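Local coordinates for protein molybdopterin adenylyltransferase (Pyrococcus furiosus, PDB 4LHB) that catalyses the ATP-dependent adenylylation of molybdopterin, a step in the biosynthesis of the molybdenum cofactor, at residues S51-L62 with V163-K174. Sequence-based numbering, arbitrary orientation.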
loop_
_atom_site.group_PDB
_atom_site.type_symbol
_atom_site.label_atom_id
_atom_site.label_comp_id
_atom_site.label_asym_id
_atom_site.label_seq_id
_atom_site.Cartn_x
_atom_site.Cartn_y
_atom_site.Cartn_z
ATOM N N SER C 51 -20.159 -1.209 27.208
ATOM C CA SER C 51 -18.745 -1.534 26.949
ATOM C C SER C 51 -17.743 -0.421 27.303
ATOM O O SER C 51 -16.704 -0.689 27.916
ATOM C CB SER C 51 -18.538 -1.974 25.497
ATOM O OG SER C 51 -19.179 -3.213 25.254
ATOM N N GLY C 52 -18.009 0.810 26.893
ATOM C CA GLY C 52 -17.165 1.923 27.329
ATOM C C GLY C 52 -16.936 1.902 28.854
ATOM O O GLY C 52 -15.805 1.838 29.319
ATOM N N PRO C 53 -18.026 1.940 29.646
ATOM C CA PRO C 53 -17.908 1.964 31.129
ATOM C C PRO C 53 -17.128 0.812 31.717
ATOM O O PRO C 53 -16.366 1.026 32.664
ATOM C CB PRO C 53 -19.379 1.922 31.595
ATOM C CG PRO C 53 -20.087 2.644 30.491
ATOM C CD PRO C 53 -19.434 2.137 29.221
ATOM N N LEU C 54 -17.311 -0.386 31.176
ATOM C CA LEU C 54 -16.482 -1.503 31.596
ATOM C C LEU C 54 -14.984 -1.149 31.399
ATOM O O LEU C 54 -14.212 -1.182 32.358
ATOM C CB LEU C 54 -16.857 -2.777 30.846
ATOM C CG LEU C 54 -16.021 -4.019 31.170
ATOM C CD1 LEU C 54 -15.867 -4.221 32.692
ATOM C CD2 LEU C 54 -16.656 -5.239 30.479
ATOM N N ILE C 55 -14.603 -0.765 30.176
ATOM C CA ILE C 55 -13.222 -0.353 29.859
ATOM C C ILE C 55 -12.742 0.702 30.841
ATOM O O ILE C 55 -11.607 0.630 31.305
ATOM C CB ILE C 55 -13.040 0.166 28.385
ATOM C CG1 ILE C 55 -13.345 -0.924 27.340
ATOM C CG2 ILE C 55 -11.637 0.666 28.087
ATOM C CD1 ILE C 55 -13.803 -0.354 26.004
ATOM N N ILE C 56 -13.590 1.677 31.155
ATOM C CA ILE C 56 -13.197 2.750 32.065
ATOM C C ILE C 56 -12.971 2.199 33.485
ATOM O O ILE C 56 -12.069 2.617 34.175
ATOM C CB ILE C 56 -14.250 3.880 32.118
ATOM C CG1 ILE C 56 -14.343 4.598 30.774
ATOM C CG2 ILE C 56 -13.934 4.933 33.196
ATOM C CD1 ILE C 56 -15.651 5.338 30.630
ATOM N N GLU C 57 -13.806 1.270 33.905
ATOM C CA GLU C 57 -13.686 0.691 35.224
ATOM C C GLU C 57 -12.374 -0.036 35.306
ATOM O O GLU C 57 -11.566 0.255 36.178
ATOM C CB GLU C 57 -14.824 -0.285 35.482
ATOM C CG GLU C 57 -15.100 -0.604 36.941
ATOM C CD GLU C 57 -16.297 -1.537 37.093
ATOM O OE1 GLU C 57 -17.229 -1.209 37.861
ATOM O OE2 GLU C 57 -16.326 -2.595 36.418
ATOM N N GLU C 58 -12.150 -0.958 34.369
ATOM C CA GLU C 58 -10.992 -1.827 34.415
ATOM C C GLU C 58 -9.675 -1.109 34.299
ATOM O O GLU C 58 -8.703 -1.441 34.997
ATOM C CB GLU C 58 -11.079 -2.858 33.333
ATOM C CG GLU C 58 -12.173 -3.871 33.613
ATOM C CD GLU C 58 -11.805 -4.891 34.685
ATOM O OE1 GLU C 58 -10.624 -4.988 35.097
ATOM O OE2 GLU C 58 -12.716 -5.623 35.090
ATOM N N LEU C 59 -9.635 -0.116 33.429
ATOM C CA LEU C 59 -8.379 0.538 33.143
ATOM C C LEU C 59 -8.129 1.582 34.161
ATOM O O LEU C 59 -6.978 1.961 34.367
ATOM C CB LEU C 59 -8.352 1.157 31.727
ATOM C CG LEU C 59 -7.476 0.374 30.767
ATOM C CD1 LEU C 59 -7.736 -1.111 30.976
ATOM C CD2 LEU C 59 -7.730 0.807 29.338
ATOM N N SER C 60 -9.197 2.089 34.769
ATOM C CA SER C 60 -9.048 3.061 35.861
ATOM C C SER C 60 -8.258 2.461 37.047
ATOM O O SER C 60 -7.707 3.196 37.849
ATOM C CB SER C 60 -10.413 3.539 36.373
ATOM O OG SER C 60 -10.876 4.679 35.689
ATOM N N LYS C 61 -8.229 1.138 37.161
ATOM C CA LYS C 61 -7.395 0.450 38.145
ATOM C C LYS C 61 -5.914 0.584 37.916
ATOM O O LYS C 61 -5.157 0.413 38.872
ATOM C CB LYS C 61 -7.725 -1.035 38.196
ATOM C CG LYS C 61 -9.183 -1.321 38.567
ATOM C CD LYS C 61 -9.566 -2.771 38.247
ATOM C CE LYS C 61 -11.012 -3.069 38.648
ATOM N NZ LYS C 61 -11.294 -4.491 38.272
ATOM N N LEU C 62 -5.506 0.898 36.675
ATOM C CA LEU C 62 -4.089 1.004 36.236
ATOM C C LEU C 62 -3.634 2.455 35.786
ATOM O O LEU C 62 -2.504 2.895 36.071
ATOM C CB LEU C 62 -3.870 -0.025 35.121
ATOM C CG LEU C 62 -3.230 -1.432 35.251
ATOM C CD1 LEU C 62 -3.277 -1.994 36.651
ATOM C CD2 LEU C 62 -3.770 -2.450 34.239
ATOM N N VAL C 163 -19.717 -6.695 24.836
ATOM C CA VAL C 163 -19.130 -6.767 26.174
ATOM C C VAL C 163 -18.145 -7.951 26.320
ATOM O O VAL C 163 -17.075 -7.774 26.866
ATOM C CB VAL C 163 -20.236 -6.850 27.253
ATOM C CG1 VAL C 163 -19.758 -7.618 28.504
ATOM C CG2 VAL C 163 -20.744 -5.447 27.583
ATOM N N ASN C 164 -18.475 -9.128 25.796
ATOM C CA ASN C 164 -17.556 -10.269 25.885
ATOM C C ASN C 164 -16.247 -10.069 25.133
ATOM O O ASN C 164 -15.165 -10.411 25.639
ATOM C CB ASN C 164 -18.210 -11.579 25.413
ATOM C CG ASN C 164 -19.177 -12.161 26.447
ATOM O OD1 ASN C 164 -18.952 -12.067 27.663
ATOM N ND2 ASN C 164 -20.268 -12.751 25.968
ATOM N N ALA C 165 -16.346 -9.535 23.923
ATOM C CA ALA C 165 -15.187 -9.258 23.134
ATOM C C ALA C 165 -14.373 -8.239 23.901
ATOM O O ALA C 165 -13.120 -8.315 23.930
ATOM C CB ALA C 165 -15.579 -8.740 21.756
ATOM N N VAL C 166 -15.053 -7.292 24.552
ATOM C CA VAL C 166 -14.308 -6.274 25.276
ATOM C C VAL C 166 -13.539 -6.816 26.502
ATOM O O VAL C 166 -12.400 -6.402 26.784
ATOM C CB VAL C 166 -15.187 -5.106 25.642
ATOM C CG1 VAL C 166 -14.517 -4.286 26.722
ATOM C CG2 VAL C 166 -15.419 -4.286 24.393
ATOM N N LYS C 167 -14.123 -7.787 27.194
ATOM C CA LYS C 167 -13.476 -8.372 28.373
ATOM C C LYS C 167 -12.245 -9.159 27.963
ATOM O O LYS C 167 -11.225 -9.057 28.628
ATOM C CB LYS C 167 -14.435 -9.268 29.152
ATOM C CG LYS C 167 -15.497 -8.542 29.960
ATOM C CD LYS C 167 -16.526 -9.519 30.567
ATOM C CE LYS C 167 -15.864 -10.676 31.340
ATOM N NZ LYS C 167 -16.829 -11.405 32.219
ATOM N N THR C 168 -12.318 -9.914 26.868
ATOM C CA THR C 168 -11.135 -10.624 26.396
ATOM C C THR C 168 -10.046 -9.627 26.012
ATOM O O THR C 168 -8.879 -9.832 26.331
ATOM C CB THR C 168 -11.439 -11.524 25.198
ATOM O OG1 THR C 168 -12.760 -12.075 25.323
ATOM C CG2 THR C 168 -10.455 -12.669 25.118
ATOM N N GLY C 169 -10.411 -8.520 25.362
ATOM C CA GLY C 169 -9.420 -7.470 25.044
ATOM C C GLY C 169 -8.777 -6.804 26.263
ATOM O O GLY C 169 -7.549 -6.514 26.313
ATOM N N LEU C 170 -9.621 -6.568 27.254
ATOM C CA LEU C 170 -9.161 -6.011 28.518
ATOM C C LEU C 170 -8.180 -6.938 29.248
ATOM O O LEU C 170 -7.205 -6.489 29.841
ATOM C CB LEU C 170 -10.354 -5.659 29.393
ATOM C CG LEU C 170 -11.053 -4.372 28.963
ATOM C CD1 LEU C 170 -12.422 -4.238 29.636
ATOM C CD2 LEU C 170 -10.171 -3.152 29.181
ATOM N N GLU C 171 -8.395 -8.228 29.198
ATOM C CA GLU C 171 -7.413 -9.101 29.800
ATOM C C GLU C 171 -6.013 -8.758 29.210
ATOM O O GLU C 171 -5.009 -8.643 29.930
ATOM C CB GLU C 171 -7.767 -10.557 29.513
ATOM C CG GLU C 171 -8.406 -11.375 30.634
ATOM C CD GLU C 171 -8.116 -12.883 30.444
ATOM O OE1 GLU C 171 -6.914 -13.265 30.312
ATOM O OE2 GLU C 171 -9.082 -13.695 30.413
ATOM N N ILE C 172 -5.973 -8.550 27.888
ATOM C CA ILE C 172 -4.700 -8.414 27.170
ATOM C C ILE C 172 -4.072 -7.057 27.403
ATOM O O ILE C 172 -2.865 -6.948 27.628
ATOM C CB ILE C 172 -4.836 -8.786 25.668
ATOM C CG1 ILE C 172 -5.368 -10.217 25.530
ATOM C CG2 ILE C 172 -3.506 -8.698 24.946
ATOM C CD1 ILE C 172 -5.898 -10.532 24.153
ATOM N N ILE C 173 -4.886 -6.021 27.390
ATOM C CA ILE C 173 -4.384 -4.669 27.641
ATOM C C ILE C 173 -3.822 -4.541 29.058
ATOM O O ILE C 173 -2.702 -4.060 29.223
ATOM C CB ILE C 173 -5.481 -3.612 27.377
ATOM C CG1 ILE C 173 -5.936 -3.695 25.911
ATOM C CG2 ILE C 173 -5.001 -2.189 27.690
ATOM C CD1 ILE C 173 -7.353 -3.228 25.686
ATOM N N LYS C 174 -4.606 -4.974 30.062
ATOM C CA LYS C 174 -4.172 -5.038 31.458
ATOM C C LYS C 174 -2.841 -5.788 31.575
ATOM O O LYS C 174 -1.941 -5.334 32.253
ATOM C CB LYS C 174 -5.227 -5.711 32.357
ATOM C CG LYS C 174 -6.558 -4.950 32.494
ATOM C CD LYS C 174 -6.920 -4.491 33.921
ATOM C CE LYS C 174 -7.372 -5.618 34.880
ATOM N NZ LYS C 174 -8.589 -6.387 34.469
#
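Leu170 illustrates how two nearly parallel helices of an alpha/beta domain interlock: its side chain enters as a knob among Leu54, Ile55, Glu58 and Leu59, with the segment axes approaching to 9.9 Å at a crossing angle of -20°. Leu170 CD1 lies 3.9 Å from Leu54 CG, while Leu170 CD2 meets Leu59 CD1 at 3.6 Å. Toward the helix starts, Val166 continues the apolar seam, CG1 placed anti to its own nitrogen (chi1 163°) and pressed 3.6 Å from Ile55 CG1.

The polar partnerships lie toward the two ends. Lys174, bent at three successive torsions, passes across Leu62 CD2 and brings NZ to 2.5 Å from Glu58 OE1 in a salt bridge, 44° out of the carboxylate plane. Lys61 NZ adds a longer one to the same OE1 at 3.3 Å, also well out of the plane but on its opposite face, so that a single oxygen takes both ammonium groups. Replacing Glu58 by an alanine removes the carboxylate and would probably leave Lys61 NZ and Lys174 NZ, 5.0 Å apart, without the negative charge between them. At the other end, Ser51 OG touches Val163 but makes its hydrogen bond to Gly161 O.

Both helices lie on one face of the mixed sheet: Ile55 and Leu59 pack on strands 32-38 and 92-96, Val166 on Thr96, while Ile172 turns to helix 121-133 and to Val138 of a second subunit.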